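Local coordinates for protein putative oxidoreductase (Yersinia pestis, PDB 3KUX) that is a putative oxidoreductase that probably uses a nicotinamide adenine dinucleotide cofactor bound by its Rossmann-fold domain, its substrate and reaction being unestablished, at residues 148-153 with 225-230; 196-201 with 215-220; 277-282 with 295-300. One frame throughout, in Å; residues are numbered along the deposited sequence.

Contact 1: residues 148-153 with 225-230; sequences VVYFES and RVVLHS
Val149 O takes the amide hydrogen of Arg225 at 3.0 Å from N to O, the first of five backbone bonds between two parallel strands. Phe151 then uses both its polar backbone atoms on the same neighbouring strand: its N donates to Arg225 O at 2.9 Å and its O accepts from Val227 N. Ser153 repeats the pattern, its N bonded to Val227 O and its O to His229 N, so that Val227, like Phe151 and Ser153, has both its amide and its carbonyl satisfied across this pairing. The amides and carbonyls of alternate residues turn outward to the flanking strands: Glu152 bonds with Ile242, Val226 with Leu219 and Leu228 with Ala217. The pair thus forms the parallel centre of the mixed sheet in the C-terminal alpha/beta domain, with antiparallel neighbours beyond each strand. At its beginning Val149 and Tyr150 share one partner, His244, on the other side, forming a classic beta bulge. Among side chains, Tyr150 OH donates to Glu152 OE2 at 2.6 Å from O to O, meeting the carboxylate from above its plane while OE2 lies in the plane of the phenol ring. Glu152 OE1 is taken up by His154 NE2. The Tyr150 hydroxyl also lies against Val227, OH 3.7 Å from CG2. On the face turned to helices 131-142 and 176-192, Phe151 lies beside Val226 and points the same way; CG1 of Val226 meets the ring edge at CD2, 3.8 Å away. Ser153 CB rests 4.1 Å from Leu228 CD2, while its OG is bonded to Arg240 NH1.

Contact 2: residues 196-201 with 215-220; sequences ETLNVD and FHAVLS
Glu196 N gives its hydrogen to Ser220 O at 2.6 Å from N to O, an almost straight bond (172° at the hydrogen) that closes one end of an antiparallel pairing. Ser220 N donates to Thr197 O. In the middle, Asn199 and Val218 exchange two reciprocal bonds, Asn199 N to Val218 O and Val218 N to Asn199 O, each 2.9 Å long. Asp201 and His216 form a second hydrogen-bonded pair, more bent. A water bridges the strands near the Thr197 end: it lies 2.5 Å from Thr197 OG1 and donates to Val218 O at 2.9 Å and weakly to Thr197 O. Thr197 OG1, set between its own backbone N and carbonyl carbon (chi1 66°), also comes beside Ser220 CB. These two strands, 197-203 and 214-221, make a beta hairpin in the sheet of the C-terminal domain. Strand 224-231 continues the sheet beyond 214-221, and the short strand 346-347 lies beyond 197-203. Leu198, Val200, Ala217 and Leu219 point from one face of the hairpin. There Leu198 and Leu219 lie side by side, their CD1 methyls 3.5 Å apart, and Val200 CG2 meets Ala217 CB at 3.7 Å. Helix 176-192 packs on Val200 and Leu219, and helix 323-342 on Leu198. The face bearing Thr197, Asn199, Asp201, His216, Val218 and Ser220 is partly exposed and mostly polar. The hairpin is therefore amphipathic: aliphatic groups fill the side under the helices, the backbone bonds join the strands between the two faces, and on the polar face a water adds a link at the Thr197 end.

Contact 3: residues 277-282 with 295-300; sequences MRDGIV and LLTLPG
Asp279 OD1 accepts two bonds from a single residue, Thr297, at the open end of the hairpin formed by strands 280-285 and 290-295, the outermost pair on this edge of the mixed sheet. Thr297 OG1 donates at 2.9 Å from O to O, reaching OD1 on the anti side, 31° out of the carboxylate plane. Thr297 N donates to the same oxygen at 3.2 Å, well above the carboxylate plane, and both donors arrive from the same face of that plane. Asp279 sends its CG anti to its own carbonyl carbon (chi1 -71°), which swings the carboxylate to residues 295-297, CG 3.6 Å from Leu295 O. Next along, Leu295 N bonds to Gly280 O at 2.9 Å from N to O. Val282 supplies the apolar share, CG2 against Leu295 CB at 3.7 Å. Both side chains also touch Tyr250 of strand 248-252. Helix 131-142 comes up to the second segment, with Thr135 touching Leu295 and Thr297, and Ser131 touching Thr297. Arg278 NH1 forms a salt bridge with Glu237. Between the two segments one water accepts from Gly280 N and donates to Leu295 O and to Thr297 OG1, lying 2.7 Å from that OG1.

Overall arrangement
All three contacts belong to the mixed sheet of the C-terminal domain, yet they sample different places in it. Contact 1 joins the two central parallel strands, contact 2 the hairpin next to them, and contact 3 the far edge pair, where strand gives way to loop. Contacts 1 and 2 touch, because strands 224-231 and 214-221 are neighbours; contact 3 follows later, its centre about 28 Å from that of contact 2. The first two rest on regular backbone bonding with one helix-covered face, whereas the third depends chiefly on a carboxylate and a bridging water. Contact 1 sits mid-sheet with half its touching residues buried; contact 3, at the sheet's edge, has as many exposed as buried.

Contact 1: residues 148-153 with 225-230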
ATOM      1  N   VAL A 148     -13.636  -6.313 -19.370  1.00 12.45           N
ATOM      2  CA  VAL A 148     -13.625  -6.897 -18.034  1.00 13.37           C
ATOM      3  C   VAL A 148     -14.957  -6.666 -17.321  1.00 12.22           C
ATOM      4  O   VAL A 148     -15.451  -5.540 -17.281  1.00 13.11           O
ATOM      5  CB  VAL A 148     -12.487  -6.303 -17.190  1.00 13.07           C
ATOM      6  CG1 VAL A 148     -12.572  -6.784 -15.754  1.00 13.08           C
ATOM      7  CG2 VAL A 148     -11.149  -6.658 -17.802  1.00 13.90           C
ATOM      8  N   VAL A 149     -15.532  -7.730 -16.762  1.00 10.75           N
ATOM      9  CA  VAL A 149     -16.818  -7.625 -16.066  1.00 10.13           C
ATOM     10  C   VAL A 149     -16.748  -8.045 -14.600  1.00  9.48           C
ATOM     11  O   VAL A 149     -17.693  -7.831 -13.853  1.00 11.72           O
ATOM     12  CB  VAL A 149     -17.926  -8.462 -16.750  1.00  9.25           C
ATOM     13  CG1 VAL A 149     -18.104  -8.033 -18.192  1.00  7.67           C
ATOM     14  CG2 VAL A 149     -17.608  -9.952 -16.661  1.00  9.87           C
ATOM     15  N   TYR A 150     -15.632  -8.635 -14.189  1.00  8.49           N
ATOM     16  CA  TYR A 150     -15.515  -9.163 -12.837  1.00  8.09           C
ATOM     17  C   TYR A 150     -14.080  -9.115 -12.347  1.00  8.79           C
ATOM     18  O   TYR A 150     -13.162  -9.511 -13.066  1.00 11.64           O
ATOM     19  CB  TYR A 150     -16.011 -10.611 -12.799  1.00  8.82           C
ATOM     20  CG  TYR A 150     -16.132 -11.198 -11.410  1.00  7.20           C
ATOM     21  CD1 TYR A 150     -17.210 -10.875 -10.589  1.00  6.17           C
ATOM     22  CD2 TYR A 150     -15.177 -12.085 -10.918  1.00  7.87           C
ATOM     23  CE1 TYR A 150     -17.327 -11.412  -9.310  1.00  6.71           C
ATOM     24  CE2 TYR A 150     -15.292 -12.632  -9.644  1.00  3.62           C
ATOM     25  CZ  TYR A 150     -16.368 -12.289  -8.850  1.00  3.60           C
ATOM     26  OH  TYR A 150     -16.487 -12.819  -7.592  1.00  7.31           O
ATOM     27  N   PHE A 151     -13.887  -8.642 -11.121  1.00  6.96           N
ATOM     28  CA  PHE A 151     -12.564  -8.626 -10.511  1.00  6.10           C
ATOM     29  C   PHE A 151     -12.629  -9.090  -9.058  1.00  6.74           C
ATOM     30  O   PHE A 151     -13.317  -8.489  -8.232  1.00  6.70           O
ATOM     31  CB  PHE A 151     -11.948  -7.231 -10.612  1.00  5.40           C
ATOM     32  CG  PHE A 151     -10.604  -7.097  -9.936  1.00  5.20           C
ATOM     33  CD1 PHE A 151      -9.498  -7.789 -10.407  1.00  8.60           C
ATOM     34  CD2 PHE A 151     -10.444  -6.253  -8.845  1.00  3.55           C
ATOM     35  CE1 PHE A 151      -8.257  -7.655  -9.786  1.00 13.19           C
ATOM     36  CE2 PHE A 151      -9.207  -6.110  -8.217  1.00  2.19           C
ATOM     37  CZ  PHE A 151      -8.112  -6.809  -8.688  1.00  6.54           C
ATOM     38  N   GLU A 152     -11.913 -10.167  -8.755  1.00  6.31           N
ATOM     39  CA  GLU A 152     -11.913 -10.721  -7.409  1.00  6.99           C
ATOM     40  C   GLU A 152     -10.501 -10.754  -6.839  1.00  6.27           C
ATOM     41  O   GLU A 152      -9.582 -11.293  -7.451  1.00  6.22           O
ATOM     42  CB  GLU A 152     -12.538 -12.118  -7.403  1.00  7.97           C
ATOM     43  CG  GLU A 152     -12.696 -12.728  -6.016  1.00  9.92           C
ATOM     44  CD  GLU A 152     -13.667 -13.899  -5.998  1.00 13.45           C
ATOM     45  OE1 GLU A 152     -13.742 -14.598  -4.965  1.00 16.32           O
ATOM     46  OE2 GLU A 152     -14.362 -14.118  -7.013  1.00 17.35           O
ATOM     47  N   SER A 153     -10.341 -10.169  -5.659  1.00  6.45           N
ATOM     48  CA  SER A 153      -9.033 -10.001  -5.049  1.00  6.50           C
ATOM     49  C   SER A 153      -9.083 -10.448  -3.588  1.00  7.98           C
ATOM     50  O   SER A 153      -9.852  -9.894  -2.800  1.00  8.12           O
ATOM     51  CB  SER A 153      -8.611  -8.531  -5.152  1.00  4.43           C
ATOM     52  OG  SER A 153      -7.369  -8.293  -4.515  1.00  8.95           O
ATOM     53  N   ARG A 225     -18.492  -5.999 -11.623  1.00  6.78           N
ATOM     54  CA  ARG A 225     -18.443  -6.247 -10.180  1.00  6.03           C
ATOM     55  C   ARG A 225     -17.007  -6.462  -9.709  1.00  7.31           C
ATOM     56  O   ARG A 225     -16.213  -7.128 -10.379  1.00  7.44           O
ATOM     57  CB  ARG A 225     -19.290  -7.458  -9.788  1.00  3.35           C
ATOM     58  CG  ARG A 225     -20.762  -7.345 -10.124  1.00  4.74           C
ATOM     59  CD  ARG A 225     -21.439  -6.173  -9.443  1.00  2.09           C
ATOM     60  NE  ARG A 225     -22.328  -5.505 -10.393  1.00 14.20           N
ATOM     61  CZ  ARG A 225     -23.628  -5.753 -10.515  1.00 13.17           C
ATOM     62  NH1 ARG A 225     -24.215  -6.640  -9.729  1.00 20.87           N
ATOM     63  NH2 ARG A 225     -24.343  -5.105 -11.420  1.00 19.00           N
ATOM     64  N   VAL A 226     -16.685  -5.898  -8.549  1.00  7.18           N
ATOM     65  CA  VAL A 226     -15.384  -6.099  -7.923  1.00  7.61           C
ATOM     66  C   VAL A 226     -15.557  -6.689  -6.525  1.00  7.60           C
ATOM     67  O   VAL A 226     -16.264  -6.123  -5.696  1.00 10.61           O
ATOM     68  CB  VAL A 226     -14.615  -4.772  -7.810  1.00  7.92           C
ATOM     69  CG1 VAL A 226     -13.442  -4.913  -6.854  1.00  5.52           C
ATOM     70  CG2 VAL A 226     -14.149  -4.306  -9.183  1.00  8.24           C
ATOM     71  N   VAL A 227     -14.922  -7.825  -6.260  1.00  5.30           N
ATOM     72  CA  VAL A 227     -15.038  -8.443  -4.945  1.00  3.66           C
ATOM     73  C   VAL A 227     -13.701  -8.470  -4.219  1.00  5.66           C
ATOM     74  O   VAL A 227     -12.742  -9.088  -4.685  1.00  8.87           O
ATOM     75  CB  VAL A 227     -15.616  -9.871  -5.026  1.00  3.35           C
ATOM     76  CG1 VAL A 227     -15.570 -10.549  -3.654  1.00  2.47           C
ATOM     77  CG2 VAL A 227     -17.039  -9.831  -5.544  1.00  2.00           C
ATOM     78  N   LEU A 228     -13.639  -7.789  -3.078  1.00  4.32           N
ATOM     79  CA  LEU A 228     -12.435  -7.775  -2.259  1.00  3.56           C
ATOM     80  C   LEU A 228     -12.704  -8.598  -1.012  1.00  2.72           C
ATOM     81  O   LEU A 228     -13.731  -8.416  -0.365  1.00  4.88           O
ATOM     82  CB  LEU A 228     -12.058  -6.344  -1.869  1.00  2.30           C
ATOM     83  CG  LEU A 228     -12.150  -5.268  -2.950  1.00  4.95           C
ATOM     84  CD1 LEU A 228     -11.718  -3.912  -2.393  1.00  6.14           C
ATOM     85  CD2 LEU A 228     -11.327  -5.639  -4.176  1.00  6.30           C
ATOM     86  N   HIS A 229     -11.785  -9.490  -0.663  1.00  2.00           N
ATOM     87  CA  HIS A 229     -12.053 -10.458   0.387  1.00  3.34           C
ATOM     88  C   HIS A 229     -10.804 -10.813   1.193  1.00  4.51           C
ATOM     89  O   HIS A 229      -9.718 -10.975   0.638  1.00  5.81           O
ATOM     90  CB  HIS A 229     -12.658 -11.728  -0.234  1.00  3.26           C
ATOM     91  CG  HIS A 229     -13.090 -12.752   0.771  1.00  4.81           C
ATOM     92  ND1 HIS A 229     -14.395 -13.177   0.884  1.00 11.37           N
ATOM     93  CD2 HIS A 229     -12.390 -13.430   1.712  1.00  2.71           C
ATOM     94  CE1 HIS A 229     -14.482 -14.075   1.852  1.00  8.74           C
ATOM     95  NE2 HIS A 229     -13.280 -14.245   2.370  1.00  5.95           N
ATOM     96  N   SER A 230     -10.957 -10.947   2.505  1.00  5.43           N
ATOM     97  CA  SER A 230      -9.863 -11.447   3.332  1.00  5.94           C
ATOM     98  C   SER A 230     -10.373 -12.268   4.516  1.00  7.44           C
ATOM     99  O   SER A 230     -11.539 -12.153   4.908  1.00  7.28           O
ATOM    100  CB  SER A 230      -8.977 -10.301   3.813  1.00  4.06           C
ATOM    101  OG  SER A 230      -7.740 -10.799   4.281  1.00  2.00           O
TER

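Contact 2: residues 196-201 with 215-220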
ATOM      1  N   GLU A 196     -20.165   2.627  -7.964  1.00 12.03           N
ATOM      2  CA  GLU A 196     -21.404   3.338  -7.670  1.00 11.38           C
ATOM      3  C   GLU A 196     -21.831   3.071  -6.227  1.00  9.51           C
ATOM      4  O   GLU A 196     -22.250   3.981  -5.516  1.00  9.35           O
ATOM      5  CB  GLU A 196     -22.508   2.941  -8.652  1.00 11.92           C
ATOM      6  CG  GLU A 196     -22.249   3.389 -10.088  1.00 21.10           C
ATOM      7  CD  GLU A 196     -23.455   3.193 -11.002  1.00 33.11           C
ATOM      8  OE1 GLU A 196     -24.009   2.069 -11.035  1.00 33.51           O
ATOM      9  OE2 GLU A 196     -23.845   4.166 -11.694  1.00 34.51           O
ATOM     10  N   THR A 197     -21.705   1.821  -5.794  1.00  7.49           N
ATOM     11  CA  THR A 197     -21.996   1.464  -4.417  1.00  6.66           C
ATOM     12  C   THR A 197     -20.920   0.566  -3.829  1.00  6.83           C
ATOM     13  O   THR A 197     -20.281  -0.205  -4.542  1.00  7.64           O
ATOM     14  CB  THR A 197     -23.335   0.729  -4.301  1.00  7.51           C
ATOM     15  OG1 THR A 197     -23.247  -0.535  -4.970  1.00  8.58           O
ATOM     16  CG2 THR A 197     -24.444   1.554  -4.917  1.00  9.68           C
ATOM     17  N   LEU A 198     -20.738   0.667  -2.515  1.00  7.56           N
ATOM     18  CA  LEU A 198     -19.846  -0.223  -1.776  1.00  6.00           C
ATOM     19  C   LEU A 198     -20.640  -0.985  -0.722  1.00  6.03           C
ATOM     20  O   LEU A 198     -21.298  -0.377   0.118  1.00  4.60           O
ATOM     21  CB  LEU A 198     -18.740   0.582  -1.096  1.00  5.20           C
ATOM     22  CG  LEU A 198     -17.916  -0.190  -0.068  1.00  4.79           C
ATOM     23  CD1 LEU A 198     -17.022  -1.197  -0.765  1.00  9.54           C
ATOM     24  CD2 LEU A 198     -17.088   0.755   0.771  1.00 11.21           C
ATOM     25  N   ASN A 199     -20.586  -2.313  -0.771  1.00  8.43           N
ATOM     26  CA  ASN A 199     -21.268  -3.145   0.220  1.00  8.24           C
ATOM     27  C   ASN A 199     -20.290  -4.029   0.976  1.00  8.84           C
ATOM     28  O   ASN A 199     -19.693  -4.940   0.399  1.00 11.87           O
ATOM     29  CB  ASN A 199     -22.322  -4.016  -0.448  1.00  8.56           C
ATOM     30  CG  ASN A 199     -23.257  -4.675   0.556  1.00 14.37           C
ATOM     31  OD1 ASN A 199     -23.174  -4.427   1.759  1.00 22.05           O
ATOM     32  ND2 ASN A 199     -24.158  -5.511   0.062  1.00 14.28           N
ATOM     33  N   VAL A 200     -20.131  -3.780   2.269  1.00  7.40           N
ATOM     34  CA  VAL A 200     -19.125  -4.507   3.034  1.00  7.47           C
ATOM     35  C   VAL A 200     -19.708  -5.349   4.153  1.00  8.53           C
ATOM     36  O   VAL A 200     -20.592  -4.913   4.887  1.00 10.40           O
ATOM     37  CB  VAL A 200     -18.065  -3.562   3.615  1.00  7.73           C
ATOM     38  CG1 VAL A 200     -17.125  -4.326   4.533  1.00  3.70           C
ATOM     39  CG2 VAL A 200     -17.294  -2.884   2.482  1.00  6.56           C
ATOM     40  N   ASP A 201     -19.201  -6.567   4.274  1.00  9.40           N
ATOM     41  CA  ASP A 201     -19.624  -7.466   5.333  1.00 10.53           C
ATOM     42  C   ASP A 201     -18.423  -7.797   6.203  1.00 10.62           C
ATOM     43  O   ASP A 201     -17.556  -8.573   5.798  1.00 14.03           O
ATOM     44  CB  ASP A 201     -20.216  -8.747   4.736  1.00 10.73           C
ATOM     45  CG  ASP A 201     -20.426  -9.839   5.780  1.00 14.19           C
ATOM     46  OD1 ASP A 201     -20.208 -11.025   5.443  1.00 16.75           O
ATOM     47  OD2 ASP A 201     -20.808  -9.515   6.930  1.00  9.81           O
ATOM     48  N   PHE A 215     -13.513 -10.049   6.128  1.00  7.33           N
ATOM     49  CA  PHE A 215     -14.277  -9.040   5.396  1.00  6.70           C
ATOM     50  C   PHE A 215     -14.500  -9.418   3.944  1.00  6.76           C
ATOM     51  O   PHE A 215     -13.619  -9.978   3.293  1.00  7.86           O
ATOM     52  CB  PHE A 215     -13.648  -7.642   5.516  1.00  7.00           C
ATOM     53  CG  PHE A 215     -12.476  -7.406   4.608  1.00  3.99           C
ATOM     54  CD1 PHE A 215     -12.650  -7.290   3.242  1.00 10.33           C
ATOM     55  CD2 PHE A 215     -11.200  -7.260   5.129  1.00 11.30           C
ATOM     56  CE1 PHE A 215     -11.564  -7.057   2.402  1.00  9.21           C
ATOM     57  CE2 PHE A 215     -10.110  -7.027   4.297  1.00  8.86           C
ATOM     58  CZ  PHE A 215     -10.295  -6.924   2.932  1.00  5.35           C
ATOM     59  N   HIS A 216     -15.693  -9.105   3.452  1.00  6.74           N
ATOM     60  CA  HIS A 216     -16.088  -9.422   2.086  1.00  7.07           C
ATOM     61  C   HIS A 216     -16.756  -8.189   1.488  1.00  6.91           C
ATOM     62  O   HIS A 216     -17.880  -7.847   1.854  1.00  8.71           O
ATOM     63  CB  HIS A 216     -17.047 -10.613   2.103  1.00  7.22           C
ATOM     64  CG  HIS A 216     -17.352 -11.174   0.751  1.00  6.30           C
ATOM     65  ND1 HIS A 216     -18.555 -10.965   0.114  1.00  8.38           N
ATOM     66  CD2 HIS A 216     -16.620 -11.958  -0.076  1.00  8.65           C
ATOM     67  CE1 HIS A 216     -18.548 -11.586  -1.053  1.00  9.31           C
ATOM     68  NE2 HIS A 216     -17.384 -12.196  -1.193  1.00  8.47           N
ATOM     69  N   ALA A 217     -16.054  -7.504   0.589  1.00  6.55           N
ATOM     70  CA  ALA A 217     -16.553  -6.245   0.027  1.00  3.37           C
ATOM     71  C   ALA A 217     -16.937  -6.389  -1.427  1.00  3.56           C
ATOM     72  O   ALA A 217     -16.211  -6.996  -2.210  1.00  3.98           O
ATOM     73  CB  ALA A 217     -15.517  -5.150   0.175  1.00  3.63           C
ATOM     74  N   VAL A 218     -18.078  -5.814  -1.788  1.00  4.07           N
ATOM     75  CA  VAL A 218     -18.519  -5.789  -3.172  1.00  4.70           C
ATOM     76  C   VAL A 218     -18.633  -4.349  -3.658  1.00  6.47           C
ATOM     77  O   VAL A 218     -19.409  -3.562  -3.113  1.00  9.04           O
ATOM     78  CB  VAL A 218     -19.885  -6.475  -3.333  1.00  5.70           C
ATOM     79  CG1 VAL A 218     -20.385  -6.338  -4.762  1.00  5.61           C
ATOM     80  CG2 VAL A 218     -19.800  -7.936  -2.923  1.00  2.00           C
ATOM     81  N   LEU A 219     -17.845  -4.006  -4.675  1.00  7.71           N
ATOM     82  CA  LEU A 219     -17.918  -2.692  -5.314  1.00  6.02           C
ATOM     83  C   LEU A 219     -18.646  -2.831  -6.637  1.00  7.70           C
ATOM     84  O   LEU A 219     -18.271  -3.652  -7.475  1.00  8.38           O
ATOM     85  CB  LEU A 219     -16.522  -2.117  -5.547  1.00  3.94           C
ATOM     86  CG  LEU A 219     -15.718  -1.707  -4.311  1.00  5.24           C
ATOM     87  CD1 LEU A 219     -15.457  -2.910  -3.408  1.00  6.48           C
ATOM     88  CD2 LEU A 219     -14.411  -1.046  -4.712  1.00  2.00           C
ATOM     89  N   SER A 220     -19.683  -2.025  -6.824  1.00 10.15           N
ATOM     90  CA  SER A 220     -20.568  -2.172  -7.976  1.00 12.31           C
ATOM     91  C   SER A 220     -20.374  -1.089  -9.052  1.00 12.76           C
ATOM     92  O   SER A 220     -20.361   0.110  -8.756  1.00 12.70           O
ATOM     93  CB  SER A 220     -22.026  -2.213  -7.508  1.00 10.49           C
ATOM     94  OG  SER A 220     -22.845  -2.850  -8.472  1.00 14.97           O
TER
HETATM   95  O   HOH W   1     -21.922  -2.442  -3.943  1.00 15.91           O

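Contact 3: residues 277-282 with 295-300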
HETATM    1  N   MSE A 277       7.950 -16.416  -9.228  1.00 17.93           N
HETATM    2  CA  MSE A 277       8.013 -17.574 -10.113  0.50 17.31           C
HETATM    3  C   MSE A 277       6.720 -18.399 -10.113  1.00 16.38           C
HETATM    4  O   MSE A 277       6.666 -19.478 -10.697  1.00 15.03           O
HETATM    5  CB  MSE A 277       9.251 -18.433  -9.825  0.50 17.82           C
HETATM    6  CG  MSE A 277      10.594 -17.698 -10.000  0.50 19.90           C
HETATM    7 SE   MSE A 277      10.903 -16.785 -11.721  0.50 24.07          SE
HETATM    8  CE  MSE A 277      10.617 -18.288 -12.929  0.50 19.13           C
ATOM      9  N   ARG A 278       5.665 -17.855  -9.516  1.00 14.97           N
ATOM     10  CA  ARG A 278       4.373 -18.540  -9.495  1.00 14.36           C
ATOM     11  C   ARG A 278       3.363 -17.932 -10.467  1.00 13.54           C
ATOM     12  O   ARG A 278       2.408 -17.275 -10.054  1.00 14.52           O
ATOM     13  CB  ARG A 278       3.791 -18.552  -8.081  1.00 12.89           C
ATOM     14  CG  ARG A 278       2.583 -19.442  -7.957  1.00 17.34           C
ATOM     15  CD  ARG A 278       2.226 -19.702  -6.518  1.00 23.27           C
ATOM     16  NE  ARG A 278       1.141 -20.670  -6.403  1.00 24.34           N
ATOM     17  CZ  ARG A 278       0.543 -20.977  -5.257  1.00 27.80           C
ATOM     18  NH1 ARG A 278       0.928 -20.383  -4.135  1.00 31.18           N
ATOM     19  NH2 ARG A 278      -0.439 -21.871  -5.229  1.00 25.24           N
ATOM     20  N   ASP A 279       3.569 -18.179 -11.756  1.00 13.19           N
ATOM     21  CA  ASP A 279       2.765 -17.564 -12.810  1.00 12.88           C
ATOM     22  C   ASP A 279       1.288 -17.895 -12.738  1.00 12.26           C
ATOM     23  O   ASP A 279       0.899 -18.987 -12.329  1.00 14.10           O
ATOM     24  CB  ASP A 279       3.304 -17.966 -14.180  1.00 13.12           C
ATOM     25  CG  ASP A 279       4.633 -17.300 -14.499  1.00 19.28           C
ATOM     26  OD1 ASP A 279       5.000 -16.328 -13.796  1.00 17.01           O
ATOM     27  OD2 ASP A 279       5.305 -17.749 -15.453  1.00 23.92           O
ATOM     28  N   GLY A 280       0.466 -16.939 -13.144  1.00 11.42           N
ATOM     29  CA  GLY A 280      -0.961 -17.165 -13.270  1.00 10.17           C
ATOM     30  C   GLY A 280      -1.255 -17.712 -14.650  1.00 10.58           C
ATOM     31  O   GLY A 280      -0.343 -17.924 -15.443  1.00 12.71           O
ATOM     32  N   ILE A 281      -2.530 -17.925 -14.946  1.00 10.24           N
ATOM     33  CA  ILE A 281      -2.924 -18.573 -16.188  1.00  8.70           C
ATOM     34  C   ILE A 281      -3.991 -17.779 -16.919  1.00  9.17           C
ATOM     35  O   ILE A 281      -4.985 -17.363 -16.321  1.00  9.91           O
ATOM     36  CB  ILE A 281      -3.461 -19.988 -15.911  1.00  8.41           C
ATOM     37  CG1 ILE A 281      -2.309 -20.906 -15.494  1.00  9.66           C
ATOM     38  CG2 ILE A 281      -4.189 -20.537 -17.129  1.00  3.52           C
ATOM     39  CD1 ILE A 281      -2.759 -22.200 -14.875  1.00 13.11           C
ATOM     40  N   VAL A 282      -3.787 -17.566 -18.213  1.00  7.92           N
ATOM     41  CA  VAL A 282      -4.793 -16.886 -19.017  1.00  8.45           C
ATOM     42  C   VAL A 282      -5.615 -17.880 -19.836  1.00  9.60           C
ATOM     43  O   VAL A 282      -5.076 -18.819 -20.418  1.00 11.60           O
ATOM     44  CB  VAL A 282      -4.170 -15.831 -19.945  1.00  8.18           C
ATOM     45  CG1 VAL A 282      -5.255 -15.168 -20.788  1.00  6.68           C
ATOM     46  CG2 VAL A 282      -3.414 -14.792 -19.128  1.00  4.37           C
ATOM     47  N   LEU A 295       0.752 -16.795 -17.930  1.00 15.40           N
ATOM     48  CA  LEU A 295       1.173 -15.442 -18.242  1.00 13.26           C
ATOM     49  C   LEU A 295       2.384 -15.063 -17.406  1.00 13.49           C
ATOM     50  O   LEU A 295       2.335 -15.083 -16.177  1.00 12.02           O
ATOM     51  CB  LEU A 295       0.039 -14.459 -17.981  1.00 14.10           C
ATOM     52  CG  LEU A 295       0.402 -12.980 -18.082  1.00 11.18           C
ATOM     53  CD1 LEU A 295       0.652 -12.599 -19.526  1.00 11.27           C
ATOM     54  CD2 LEU A 295      -0.709 -12.137 -17.492  1.00 13.45           C
ATOM     55  N   LEU A 296       3.473 -14.722 -18.087  1.00 15.94           N
ATOM     56  CA  LEU A 296       4.710 -14.304 -17.435  1.00 15.55           C
ATOM     57  C   LEU A 296       4.444 -13.206 -16.411  1.00 13.47           C
ATOM     58  O   LEU A 296       3.952 -12.135 -16.762  1.00 14.73           O
ATOM     59  CB  LEU A 296       5.687 -13.793 -18.488  1.00 15.62           C
ATOM     60  CG  LEU A 296       7.033 -13.298 -17.976  1.00 22.31           C
ATOM     61  CD1 LEU A 296       7.885 -14.490 -17.545  1.00 28.18           C
ATOM     62  CD2 LEU A 296       7.735 -12.469 -19.043  1.00 19.10           C
ATOM     63  N   THR A 297       4.776 -13.468 -15.152  1.00 10.02           N
ATOM     64  CA  THR A 297       4.525 -12.507 -14.076  1.00  9.69           C
ATOM     65  C   THR A 297       5.641 -11.472 -13.937  1.00  9.53           C
ATOM     66  O   THR A 297       6.782 -11.821 -13.644  1.00 11.25           O
ATOM     67  CB  THR A 297       4.390 -13.223 -12.718  1.00  8.10           C
ATOM     68  OG1 THR A 297       3.324 -14.174 -12.782  1.00 14.61           O
ATOM     69  CG2 THR A 297       4.105 -12.227 -11.619  1.00  4.52           C
ATOM     70  N   LEU A 298       5.319 -10.197 -14.130  1.00  7.69           N
ATOM     71  CA  LEU A 298       6.301  -9.149 -13.891  1.00  6.92           C
ATOM     72  C   LEU A 298       6.792  -9.190 -12.443  1.00  6.85           C
ATOM     73  O   LEU A 298       6.026  -9.509 -11.529  1.00  8.45           O
ATOM     74  CB  LEU A 298       5.716  -7.779 -14.208  1.00  6.73           C
ATOM     75  CG  LEU A 298       5.216  -7.640 -15.647  1.00  8.91           C
ATOM     76  CD1 LEU A 298       4.717  -6.229 -15.906  1.00  3.45           C
ATOM     77  CD2 LEU A 298       6.314  -8.018 -16.623  1.00  3.08           C
ATOM     78  N   PRO A 299       8.080  -8.896 -12.229  1.00  4.60           N
ATOM     79  CA  PRO A 299       8.616  -8.859 -10.873  1.00  4.24           C
ATOM     80  C   PRO A 299       8.031  -7.717 -10.046  1.00  5.82           C
ATOM     81  O   PRO A 299       7.731  -6.645 -10.585  1.00  6.29           O
ATOM     82  CB  PRO A 299      10.114  -8.629 -11.093  1.00  5.18           C
ATOM     83  CG  PRO A 299      10.379  -9.076 -12.495  1.00  3.76           C
ATOM     84  CD  PRO A 299       9.132  -8.811 -13.258  1.00  3.55           C
ATOM     85  N   GLY A 300       7.864  -7.949  -8.745  1.00  6.53           N
ATOM     86  CA  GLY A 300       7.442  -6.894  -7.827  1.00  5.58           C
ATOM     87  C   GLY A 300       8.492  -5.808  -7.854  1.00  7.50           C
ATOM     88  O   GLY A 300       9.654  -6.075  -8.162  1.00 10.03           O
TER
HETATM   89  O   HOH W   2       0.999 -14.453 -14.052  1.00  2.00           O